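Local coordinates for protein Proline/betaine transporter, RALF (Rickettsia prowazekii str. Madrid E, PDB 4D7R) that probably acts as a guanine-nucleotide exchange factor, here as an engineered chimera joining a Rickettsia Sec7 domain to a Legionella capping domain, at residues Y163-L168 against K207-E212. Numbering follows the deposited sequence.
Sequences YQTIML and KKIYDE
With CG anti to the backbone N in both Leu168 (chi1 177°) and Tyr210 (chi1 -175°), the leucine's methyl groups and the tyrosine ring meet between two helices of the Sec7 domain, an all-helical fold. Helix 155-173 supplies Leu168 and helix 203-215 supplies Tyr210, so the contact lies wholly within the Rickettsia part of the chimera. The two side chains cross at about a right angle. Both leucine methyls reach the CD2-CE2 bond of the ring from the same side of its plane: CD2 of Leu168 lies 3.7 Å from CD2 of Tyr210, approaching obliquely, while CD1 of Leu168 is 3.8 Å from CE2 of Tyr210. A forked leucine suits this place because its two branches can touch neighbouring ring atoms. Tyrosine offers them the apolar CD2-CE2 flank of its ring and carries its hydroxyl on to a hydrogen bond with the carbonyl O of Met183; Leu188 of helix 185-191 packs against both residues.

One turn earlier on helix 155-173, Thr165 meets the beta-branch of Ile209, whose compact CG2 fits close to the small threonine. Thr165 is buried, but the hydrogen bond of its hydroxyl to Leu161 O, within its own helix, lets this polar residue sit at an apolar interface. The methyl CG2 of Ile209 touches both threonine branches, lying 3.7 Å from OG1 and also 3.7 Å from CG2 of Thr165.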
ATOM      1  N   TYR A 163     -10.540   9.120  -5.905  1.00 13.68           N
ATOM      2  CA  TYR A 163      -9.958   9.521  -4.638  1.00 14.16           C
ATOM      3  C   TYR A 163     -10.857  10.477  -3.856  1.00 17.31           C
ATOM      4  O   TYR A 163     -10.928  10.371  -2.656  1.00 17.84           O
ATOM      5  CB  TYR A 163      -8.478   9.919  -4.698  1.00 15.53           C
ATOM      6  CG  TYR A 163      -8.074  11.291  -5.148  1.00 14.87           C
ATOM      7  CD1 TYR A 163      -8.428  12.411  -4.449  1.00 16.11           C
ATOM      8  CD2 TYR A 163      -7.261  11.458  -6.254  1.00 15.39           C
ATOM      9  CE1 TYR A 163      -8.042  13.639  -4.866  1.00 16.88           C
ATOM     10  CE2 TYR A 163      -6.872  12.681  -6.659  1.00 15.06           C
ATOM     11  CZ  TYR A 163      -7.255  13.767  -5.961  1.00 22.89           C
ATOM     12  OH  TYR A 163      -6.859  14.979  -6.358  1.00 27.50           O
ATOM     13  N   GLN A 164     -11.602  11.321  -4.573  1.00 12.92           N
ATOM     14  CA  GLN A 164     -12.547  12.241  -3.939  1.00 12.95           C
ATOM     15  C   GLN A 164     -13.717  11.458  -3.328  1.00 17.54           C
ATOM     16  O   GLN A 164     -14.212  11.850  -2.281  1.00 16.86           O
ATOM     17  CB  GLN A 164     -13.037  13.335  -4.912  1.00 13.92           C
ATOM     18  CG  GLN A 164     -11.971  14.354  -5.305  1.00 17.40           C
ATOM     19  CD  GLN A 164     -11.776  15.486  -4.320  1.00 31.27           C
ATOM     20  OE1 GLN A 164     -12.618  15.769  -3.463  1.00 23.53           O
ATOM     21  NE2 GLN A 164     -10.701  16.234  -4.503  1.00 23.62           N
ATOM     22  N   THR A 165     -14.121  10.335  -3.954  1.00 14.54           N
ATOM     23  CA  THR A 165     -15.234   9.490  -3.489  1.00 14.45           C
ATOM     24  C   THR A 165     -14.792   8.753  -2.228  1.00 16.25           C
ATOM     25  O   THR A 165     -15.563   8.630  -1.277  1.00 15.30           O
ATOM     26  CB  THR A 165     -15.688   8.523  -4.611  1.00 17.02           C
ATOM     27  OG1 THR A 165     -16.149   9.265  -5.725  1.00 14.46           O
ATOM     28  CG2 THR A 165     -16.799   7.589  -4.167  1.00 17.39           C
ATOM     29  N   ILE A 166     -13.557   8.232  -2.246  1.00 13.36           N
ATOM     30  CA  ILE A 166     -12.960   7.529  -1.103  1.00 12.50           C
ATOM     31  C   ILE A 166     -12.846   8.508   0.098  1.00 16.21           C
ATOM     32  O   ILE A 166     -13.209   8.154   1.213  1.00 15.41           O
ATOM     33  CB  ILE A 166     -11.594   6.908  -1.525  1.00 13.95           C
ATOM     34  CG1 ILE A 166     -11.815   5.690  -2.460  1.00 13.94           C
ATOM     35  CG2 ILE A 166     -10.797   6.518  -0.301  1.00 13.75           C
ATOM     36  CD1 ILE A 166     -10.610   5.224  -3.229  1.00 19.59           C
ATOM     37  N   MET A 167     -12.420   9.752  -0.150  1.00 14.03           N
ATOM     38  CA  MET A 167     -12.322  10.751   0.917  1.00 13.11           C
ATOM     39  C   MET A 167     -13.726  11.175   1.380  1.00 16.16           C
ATOM     40  O   MET A 167     -13.924  11.403   2.576  1.00 14.97           O
ATOM     41  CB  MET A 167     -11.514  11.978   0.455  1.00 16.03           C
ATOM     42  CG  MET A 167     -10.002  11.832   0.641  1.00 19.73           C
ATOM     43  SD  MET A 167      -9.451  11.350   2.316  1.00 23.60           S
ATOM     44  CE  MET A 167     -10.255  12.602   3.369  1.00 21.81           C
ATOM     45  N   LEU A 168     -14.715  11.207   0.433  1.00 12.89           N
ATOM     46  CA  LEU A 168     -16.107  11.565   0.746  1.00 13.70           C
ATOM     47  C   LEU A 168     -16.659  10.503   1.714  1.00 17.30           C
ATOM     48  O   LEU A 168     -17.311  10.863   2.695  1.00 17.09           O
ATOM     49  CB  LEU A 168     -16.972  11.639  -0.526  1.00 14.44           C
ATOM     50  CG  LEU A 168     -18.459  11.933  -0.250  1.00 19.34           C
ATOM     51  CD1 LEU A 168     -18.655  13.328   0.411  1.00 19.10           C
ATOM     52  CD2 LEU A 168     -19.294  11.705  -1.480  1.00 20.09           C
ATOM     53  N   LYS A 207     -24.461  13.351  -8.039  1.00 17.43           N
ATOM     54  CA  LYS A 207     -25.512  13.235  -7.023  1.00 17.80           C
ATOM     55  C   LYS A 207     -25.735  11.782  -6.651  1.00 21.50           C
ATOM     56  O   LYS A 207     -25.842  11.470  -5.459  1.00 20.25           O
ATOM     57  CB  LYS A 207     -26.815  13.912  -7.478  1.00 20.57           C
ATOM     58  CG  LYS A 207     -27.916  14.019  -6.393  1.00 27.31           C
ATOM     59  CD  LYS A 207     -27.446  14.704  -5.094  1.00 34.54           C
ATOM     60  CE  LYS A 207     -28.576  15.213  -4.216  1.00 40.88           C
ATOM     61  NZ  LYS A 207     -29.480  14.124  -3.761  1.00 46.77           N
ATOM     62  N   LYS A 208     -25.748  10.896  -7.671  1.00 17.81           N
ATOM     63  CA  LYS A 208     -25.932   9.460  -7.490  1.00 18.50           C
ATOM     64  C   LYS A 208     -24.788   8.897  -6.661  1.00 20.06           C
ATOM     65  O   LYS A 208     -25.047   8.086  -5.781  1.00 20.32           O
ATOM     66  CB  LYS A 208     -26.040   8.738  -8.834  1.00 21.95           C
ATOM     67  CG  LYS A 208     -27.383   8.931  -9.547  1.00 39.33           C
ATOM     68  N   ILE A 209     -23.532   9.360  -6.898  1.00 16.00           N
ATOM     69  CA  ILE A 209     -22.367   8.903  -6.105  1.00 14.23           C
ATOM     70  C   ILE A 209     -22.493   9.401  -4.656  1.00 17.30           C
ATOM     71  O   ILE A 209     -22.374   8.615  -3.705  1.00 14.95           O
ATOM     72  CB  ILE A 209     -21.003   9.329  -6.736  1.00 15.36           C
ATOM     73  CG1 ILE A 209     -20.761   8.675  -8.104  1.00 14.56           C
ATOM     74  CG2 ILE A 209     -19.814   9.002  -5.775  1.00 14.78           C
ATOM     75  CD1 ILE A 209     -19.633   9.454  -8.917  1.00 15.15           C
ATOM     76  N   TYR A 210     -22.736  10.705  -4.498  1.00 16.15           N
ATOM     77  CA  TYR A 210     -22.889  11.324  -3.188  1.00 17.12           C
ATOM     78  C   TYR A 210     -23.973  10.615  -2.356  1.00 20.58           C
ATOM     79  O   TYR A 210     -23.672  10.206  -1.242  1.00 19.31           O
ATOM     80  CB  TYR A 210     -23.127  12.840  -3.300  1.00 17.63           C
ATOM     81  CG  TYR A 210     -23.163  13.548  -1.961  1.00 18.18           C
ATOM     82  CD1 TYR A 210     -24.315  13.540  -1.172  1.00 19.97           C
ATOM     83  CD2 TYR A 210     -22.048  14.231  -1.480  1.00 19.36           C
ATOM     84  CE1 TYR A 210     -24.344  14.167   0.073  1.00 21.45           C
ATOM     85  CE2 TYR A 210     -22.059  14.846  -0.226  1.00 20.03           C
ATOM     86  CZ  TYR A 210     -23.210  14.807   0.550  1.00 25.96           C
ATOM     87  OH  TYR A 210     -23.254  15.426   1.779  1.00 26.94           O
ATOM     88  N   ASP A 211     -25.192  10.416  -2.918  1.00 19.82           N
ATOM     89  CA  ASP A 211     -26.314   9.780  -2.206  1.00 19.47           C
ATOM     90  C   ASP A 211     -26.060   8.334  -1.811  1.00 20.90           C
ATOM     91  O   ASP A 211     -26.383   7.942  -0.686  1.00 20.54           O
ATOM     92  CB  ASP A 211     -27.624   9.865  -3.029  1.00 21.20           C
ATOM     93  CG  ASP A 211     -28.206  11.248  -3.248  1.00 25.70           C
ATOM     94  OD1 ASP A 211     -27.778  12.196  -2.555  1.00 24.01           O
ATOM     95  OD2 ASP A 211     -29.130  11.372  -4.081  1.00 25.48           O
ATOM     96  N   GLU A 212     -25.490   7.533  -2.734  1.00 16.54           N
ATOM     97  CA  GLU A 212     -25.226   6.126  -2.480  1.00 15.40           C
ATOM     98  C   GLU A 212     -24.143   5.931  -1.425  1.00 18.02           C
ATOM     99  O   GLU A 212     -24.313   5.077  -0.567  1.00 17.76           O
ATOM    100  CB  GLU A 212     -24.914   5.346  -3.758  1.00 16.29           C
ATOM    101  CG  GLU A 212     -26.105   5.218  -4.705  1.00 33.40           C
ATOM    102  CD  GLU A 212     -27.342   4.532  -4.155  1.00 65.87           C
ATOM    103  OE1 GLU A 212     -27.210   3.433  -3.569  1.00 69.57           O
ATOM    104  OE2 GLU A 212     -28.449   5.090  -4.327  1.00 65.63           O
TER